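Local coordinates for protein polyhedrin (Operophtera brumata cypovirus 19, PDB 5A99) that packs into the crystalline polyhedra that probably occlude and protect cypovirus particles between insect hosts, at residues D118-Y131 / P180-R194. Sequence-based numbering, arbitrary orientation.
Sequences DVDLGSVWFRVNKY and PCHPVISFAVQRANR
Strands 125-129 and 184-190 run antiparallel (closest approach of the axes 4.6 Å, N-to-C directions 163° apart), and Trp125-Ala188 and Arg127-Ser186 are hydrogen-bonded pairs flanking the non-hydrogen-bonded pair Phe126-Phe187. Before the strand, residues 121-123, with helical backbone angles, leave the partner segment, and Ser123 OG links the two where strand pairing is interrupted: it accepts from Gln190 N at 2.9 Å and donates to Asp120 O. Gln190 CG sits between its backbone N and carbonyl carbon (chi1 66°), against this hydroxyl; the chain then extends to give NE2 to the anti side of Asp120 OD2 (2.8 Å), while OE1 bonds Tyr200. Farther out, Arg194 meets Asp118 end-on, NH2 to OD1 at 2.6 Å and NH1 to OD2 at 2.9 Å. Both oxygens use syn lone pairs, and carboxylate and guanidinium planes are 1° apart, a bidentate salt bridge; Ala192 CB lies over one guanidinium face, toward its rim. Strand 184-190 is central in a three-stranded antiparallel sheet, with 56-61 along its other edge. On one face, Phe126 CE1 meets Ile185 CG2 at 3.9 Å, and Ile185 and Phe187 touch strand 33-40 of the larger sheet. On the other, Trp125 CH2 reaches Ser186 CB (3.7 Å), and Trp125 CZ2 lies over the Arg127 guanidinium, offset toward its rim. A water joins Arg127 O and NE to Ser186 OG; in the second subunit, Tyr32 hydrogen-bonds Arg127, Asp214 salt-bridges it and bonds Ser186 OG through its O, and Arg211 makes a cation-pi contact with Trp125. At the far end Val128 CG1 presses tightly on Pro183 CB, 3.5 Å away.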
loop_
_atom_site.group_PDB
_atom_site.type_symbol
_atom_site.label_atom_id
_atom_site.label_comp_id
_atom_site.label_asym_id
_atom_site.label_seq_id
_atom_site.Cartn_x
_atom_site.Cartn_y
_atom_site.Cartn_z
ATOM N N ASP A 118 15.136 3.836 18.158
ATOM C CA ASP A 118 15.596 2.664 18.886
ATOM C C ASP A 118 15.338 1.467 17.994
ATOM O O ASP A 118 14.396 0.697 18.207
ATOM C CB ASP A 118 14.858 2.508 20.220
ATOM C CG ASP A 118 15.396 1.362 21.046
ATOM O OD1 ASP A 118 16.605 1.077 20.931
ATOM O OD2 ASP A 118 14.614 0.746 21.804
ATOM N N VAL A 119 16.160 1.322 16.964
ATOM C CA VAL A 119 15.907 0.276 15.994
ATOM C C VAL A 119 16.564 -1.040 16.403
ATOM O O VAL A 119 17.616 -1.068 17.051
ATOM C CB VAL A 119 16.373 0.671 14.570
ATOM C CG1 VAL A 119 15.820 2.020 14.183
ATOM C CG2 VAL A 119 17.856 0.679 14.479
ATOM N N ASP A 120 15.910 -2.123 16.014
ATOM C CA ASP A 120 16.465 -3.446 16.113
ATOM C C ASP A 120 17.399 -3.614 14.931
ATOM O O ASP A 120 16.961 -3.833 13.801
ATOM C CB ASP A 120 15.349 -4.478 16.045
ATOM C CG ASP A 120 15.870 -5.885 15.914
ATOM O OD1 ASP A 120 17.071 -6.109 16.185
ATOM O OD2 ASP A 120 15.075 -6.777 15.554
ATOM N N LEU A 121 18.690 -3.486 15.186
ATOM C CA LEU A 121 19.674 -3.536 14.111
ATOM C C LEU A 121 19.670 -4.883 13.381
ATOM O O LEU A 121 19.937 -4.936 12.184
ATOM C CB LEU A 121 21.065 -3.226 14.652
ATOM C CG LEU A 121 21.325 -1.772 15.055
ATOM C CD1 LEU A 121 22.649 -1.641 15.807
ATOM C CD2 LEU A 121 21.307 -0.868 13.841
ATOM N N GLY A 122 19.359 -5.958 14.101
ATOM C CA GLY A 122 19.220 -7.273 13.500
ATOM C C GLY A 122 18.022 -7.402 12.572
ATOM O O GLY A 122 17.883 -8.392 11.864
ATOM N N SER A 123 17.142 -6.413 12.577
ATOM C CA SER A 123 15.996 -6.433 11.675
ATOM C C SER A 123 16.246 -5.559 10.447
ATOM O O SER A 123 15.453 -5.545 9.513
ATOM C CB SER A 123 14.732 -5.970 12.400
ATOM O OG SER A 123 14.708 -4.562 12.558
ATOM N N VAL A 124 17.341 -4.815 10.438
ATOM C CA VAL A 124 17.567 -3.901 9.322
ATOM C C VAL A 124 17.948 -4.667 8.050
ATOM O O VAL A 124 18.994 -5.308 7.981
ATOM C CB VAL A 124 18.630 -2.836 9.646
ATOM C CG1 VAL A 124 18.870 -1.982 8.433
ATOM C CG2 VAL A 124 18.185 -1.981 10.823
ATOM N N TRP A 125 17.071 -4.588 7.050
ATOM C CA TRP A 125 17.184 -5.385 5.843
ATOM C C TRP A 125 16.974 -4.476 4.645
ATOM O O TRP A 125 16.061 -3.667 4.624
ATOM C CB TRP A 125 16.143 -6.507 5.881
ATOM C CG TRP A 125 16.023 -7.286 4.609
ATOM C CD1 TRP A 125 16.862 -8.270 4.172
ATOM C CD2 TRP A 125 14.987 -7.170 3.619
ATOM N NE1 TRP A 125 16.425 -8.765 2.970
ATOM C CE2 TRP A 125 15.276 -8.113 2.607
ATOM C CE3 TRP A 125 13.852 -6.367 3.488
ATOM C CZ2 TRP A 125 14.470 -8.271 1.481
ATOM C CZ3 TRP A 125 13.042 -6.534 2.362
ATOM C CH2 TRP A 125 13.361 -7.470 1.376
ATOM N N PHE A 126 17.827 -4.611 3.640
ATOM C CA PHE A 126 17.846 -3.670 2.535
ATOM C C PHE A 126 18.308 -4.419 1.285
ATOM O O PHE A 126 19.369 -5.036 1.290
ATOM C CB PHE A 126 18.791 -2.505 2.879
ATOM C CG PHE A 126 18.880 -1.457 1.815
ATOM C CD1 PHE A 126 17.947 -0.433 1.744
ATOM C CD2 PHE A 126 19.906 -1.493 0.886
ATOM C CE1 PHE A 126 18.035 0.523 0.754
ATOM C CE2 PHE A 126 19.997 -0.537 -0.111
ATOM C CZ PHE A 126 19.070 0.471 -0.177
ATOM N N ARG A 127 17.501 -4.380 0.225
ATOM C CA ARG A 127 17.787 -5.164 -0.974
ATOM C C ARG A 127 17.445 -4.382 -2.221
ATOM O O ARG A 127 16.290 -3.995 -2.428
ATOM C CB ARG A 127 16.988 -6.480 -0.964
ATOM C CG ARG A 127 17.310 -7.441 -2.130
ATOM C CD ARG A 127 16.382 -8.620 -2.120
ATOM N NE ARG A 127 15.003 -8.173 -2.323
ATOM C CZ ARG A 127 13.925 -8.890 -2.041
ATOM N NH1 ARG A 127 14.043 -10.104 -1.530
ATOM N NH2 ARG A 127 12.717 -8.389 -2.273
ATOM N N VAL A 128 18.456 -4.138 -3.046
ATOM C CA VAL A 128 18.247 -3.532 -4.350
ATOM C C VAL A 128 18.149 -4.660 -5.365
ATOM O O VAL A 128 19.150 -5.282 -5.709
ATOM C CB VAL A 128 19.409 -2.587 -4.740
ATOM C CG1 VAL A 128 19.110 -1.890 -6.063
ATOM C CG2 VAL A 128 19.654 -1.562 -3.656
ATOM N N ASN A 129 16.935 -4.961 -5.804
ATOM C CA ASN A 129 16.757 -5.892 -6.908
ATOM C C ASN A 129 17.020 -5.203 -8.243
ATOM O O ASN A 129 17.083 -3.973 -8.324
ATOM C CB ASN A 129 15.341 -6.459 -6.916
ATOM C CG ASN A 129 15.193 -7.683 -6.030
ATOM O OD1 ASN A 129 16.169 -8.202 -5.490
ATOM N ND2 ASN A 129 13.961 -8.159 -5.892
ATOM N N LYS A 130 17.189 -6.007 -9.284
ATOM C CA LYS A 130 17.152 -5.517 -10.652
ATOM C C LYS A 130 15.734 -5.048 -10.965
ATOM O O LYS A 130 14.796 -5.326 -10.216
ATOM C CB LYS A 130 17.482 -6.650 -11.620
ATOM C CG LYS A 130 18.850 -7.297 -11.457
ATOM C CD LYS A 130 19.020 -8.382 -12.518
ATOM C CE LYS A 130 20.443 -8.919 -12.592
ATOM N NZ LYS A 130 21.311 -8.144 -13.543
ATOM N N TYR A 131 15.572 -4.374 -12.099
ATOM C CA TYR A 131 14.252 -3.970 -12.564
ATOM C C TYR A 131 13.277 -5.154 -12.580
ATOM O O TYR A 131 12.103 -5.005 -12.233
ATOM C CB TYR A 131 14.358 -3.366 -13.971
ATOM C CG TYR A 131 13.090 -2.708 -14.483
ATOM C CD1 TYR A 131 12.022 -3.469 -14.966
ATOM C CD2 TYR A 131 12.969 -1.324 -14.506
ATOM C CE1 TYR A 131 10.865 -2.858 -15.452
ATOM C CE2 TYR A 131 11.831 -0.713 -14.989
ATOM C CZ TYR A 131 10.776 -1.476 -15.451
ATOM O OH TYR A 131 9.649 -0.837 -15.918
ATOM N N PRO A 180 22.390 -3.069 -8.629
ATOM C CA PRO A 180 21.829 -2.911 -9.972
ATOM C C PRO A 180 21.787 -1.447 -10.443
ATOM O O PRO A 180 21.485 -0.548 -9.655
ATOM C CB PRO A 180 20.420 -3.489 -9.822
ATOM C CG PRO A 180 20.574 -4.540 -8.754
ATOM C CD PRO A 180 21.586 -3.975 -7.791
ATOM N N CYS A 181 22.097 -1.232 -11.722
ATOM C CA CYS A 181 22.000 0.089 -12.344
ATOM C C CYS A 181 20.583 0.635 -12.378
ATOM O O CYS A 181 20.386 1.844 -12.317
ATOM C CB CYS A 181 22.496 0.034 -13.791
ATOM S SG CYS A 181 24.252 0.320 -14.022
ATOM N N HIS A 182 19.613 -0.263 -12.504
ATOM C CA HIS A 182 18.208 0.097 -12.699
ATOM C C HIS A 182 17.418 -0.567 -11.583
ATOM O O HIS A 182 16.919 -1.678 -11.729
ATOM C CB HIS A 182 17.725 -0.367 -14.073
ATOM C CG HIS A 182 18.662 -0.004 -15.187
ATOM N ND1 HIS A 182 18.638 1.228 -15.804
ATOM C CD2 HIS A 182 19.664 -0.696 -15.773
ATOM C CE1 HIS A 182 19.580 1.274 -16.730
ATOM N NE2 HIS A 182 20.217 0.119 -16.733
ATOM N N PRO A 183 17.325 0.124 -10.444
ATOM C CA PRO A 183 16.978 -0.487 -9.159
ATOM C C PRO A 183 15.493 -0.623 -8.865
ATOM O O PRO A 183 14.663 0.182 -9.306
ATOM C CB PRO A 183 17.609 0.478 -8.146
ATOM C CG PRO A 183 17.488 1.805 -8.800
ATOM C CD PRO A 183 17.680 1.544 -10.295
ATOM N N VAL A 184 15.187 -1.695 -8.139
ATOM C CA VAL A 184 13.945 -1.850 -7.393
ATOM C C VAL A 184 14.432 -1.950 -5.947
ATOM O O VAL A 184 15.449 -2.588 -5.682
ATOM C CB VAL A 184 13.194 -3.127 -7.783
ATOM C CG1 VAL A 184 12.183 -3.504 -6.709
ATOM C CG2 VAL A 184 12.504 -2.973 -9.160
ATOM N N ILE A 185 13.756 -1.308 -5.012
ATOM C CA ILE A 185 14.284 -1.268 -3.656
ATOM C C ILE A 185 13.281 -1.706 -2.600
ATOM O O ILE A 185 12.158 -1.196 -2.539
ATOM C CB ILE A 185 14.825 0.125 -3.322
ATOM C CG1 ILE A 185 16.086 0.418 -4.148
ATOM C CG2 ILE A 185 15.170 0.233 -1.855
ATOM C CD1 ILE A 185 16.499 1.861 -4.102
ATOM N N SER A 186 13.709 -2.671 -1.784
ATOM C CA SER A 186 12.939 -3.180 -0.649
ATOM C C SER A 186 13.731 -2.997 0.660
ATOM O O SER A 186 14.946 -3.194 0.688
ATOM C CB SER A 186 12.606 -4.665 -0.850
ATOM O OG SER A 186 12.021 -4.876 -2.124
ATOM N N PHE A 187 13.051 -2.605 1.737
ATOM C CA PHE A 187 13.686 -2.587 3.050
ATOM C C PHE A 187 12.691 -2.804 4.194
ATOM O O PHE A 187 11.472 -2.752 4.015
ATOM C CB PHE A 187 14.523 -1.314 3.250
ATOM C CG PHE A 187 13.734 -0.044 3.182
ATOM C CD1 PHE A 187 12.952 0.360 4.249
ATOM C CD2 PHE A 187 13.791 0.760 2.059
ATOM C CE1 PHE A 187 12.225 1.538 4.197
ATOM C CE2 PHE A 187 13.077 1.942 2.000
ATOM C CZ PHE A 187 12.285 2.328 3.069
ATOM N N ALA A 188 13.239 -3.110 5.358
ATOM C CA ALA A 188 12.440 -3.338 6.545
ATOM C C ALA A 188 13.273 -3.039 7.764
ATOM O O ALA A 188 14.500 -3.162 7.753
ATOM C CB ALA A 188 11.957 -4.753 6.602
ATOM N N VAL A 189 12.580 -2.644 8.819
ATOM C CA VAL A 189 13.195 -2.447 10.109
ATOM C C VAL A 189 12.089 -2.345 11.159
ATOM O O VAL A 189 11.038 -1.766 10.895
ATOM C CB VAL A 189 14.090 -1.188 10.121
ATOM C CG1 VAL A 189 13.331 0.039 9.653
ATOM C CG2 VAL A 189 14.677 -0.964 11.505
ATOM N N GLN A 190 12.332 -2.919 12.337
ATOM C CA GLN A 190 11.396 -2.813 13.452
ATOM C C GLN A 190 12.105 -2.155 14.625
ATOM O O GLN A 190 13.349 -2.100 14.667
ATOM C CB GLN A 190 10.869 -4.202 13.866
ATOM C CG GLN A 190 11.928 -5.109 14.441
ATOM C CD GLN A 190 11.370 -6.401 15.037
ATOM O OE1 GLN A 190 10.163 -6.666 14.995
ATOM N NE2 GLN A 190 12.260 -7.211 15.609
ATOM N N ARG A 191 11.328 -1.667 15.588
ATOM C CA ARG A 191 11.926 -1.099 16.788
ATOM C C ARG A 191 12.468 -2.240 17.627
ATOM O O ARG A 191 11.940 -3.355 17.581
ATOM C CB ARG A 191 10.932 -0.257 17.607
ATOM C CG ARG A 191 10.079 -1.021 18.615
ATOM C CD ARG A 191 9.391 -0.083 19.640
ATOM N NE ARG A 191 8.987 1.204 19.070
ATOM C CZ ARG A 191 9.598 2.360 19.320
ATOM N NH1 ARG A 191 10.633 2.414 20.149
ATOM N NH2 ARG A 191 9.178 3.465 18.748
ATOM N N ALA A 192 13.515 -1.947 18.389
ATOM C CA ALA A 192 14.130 -2.921 19.277
ATOM C C ALA A 192 13.162 -3.370 20.366
ATOM O O ALA A 192 12.487 -2.559 20.989
ATOM C CB ALA A 192 15.380 -2.321 19.917
ATOM N N ASN A 193 13.113 -4.672 20.610
ATOM C CA ASN A 193 12.436 -5.173 21.791
ATOM C C ASN A 193 13.334 -6.169 22.518
ATOM O O ASN A 193 13.577 -7.278 22.039
ATOM C CB ASN A 193 11.087 -5.797 21.439
ATOM C CG ASN A 193 10.288 -6.157 22.677
ATOM O OD1 ASN A 193 10.785 -6.040 23.797
ATOM N ND2 ASN A 193 9.044 -6.580 22.483
ATOM N N ARG A 194 13.840 -5.749 23.671
ATOM C CA ARG A 194 14.816 -6.527 24.415
ATOM C C ARG A 194 14.135 -7.372 25.490
ATOM O O ARG A 194 14.786 -8.192 26.152
ATOM C CB ARG A 194 15.828 -5.592 25.063
ATOM C CG ARG A 194 16.516 -4.674 24.064
ATOM C CD ARG A 194 17.103 -3.461 24.728
ATOM N NE ARG A 194 17.738 -2.557 23.768
ATOM C CZ ARG A 194 17.107 -1.564 23.142
ATOM N NH1 ARG A 194 15.814 -1.338 23.363
ATOM N NH2 ARG A 194 17.767 -0.795 22.292
HETATM O O HOH W 1 12.158 0.144 21.574
HETATM O O HOH W 2 14.318 -5.622 -3.665
#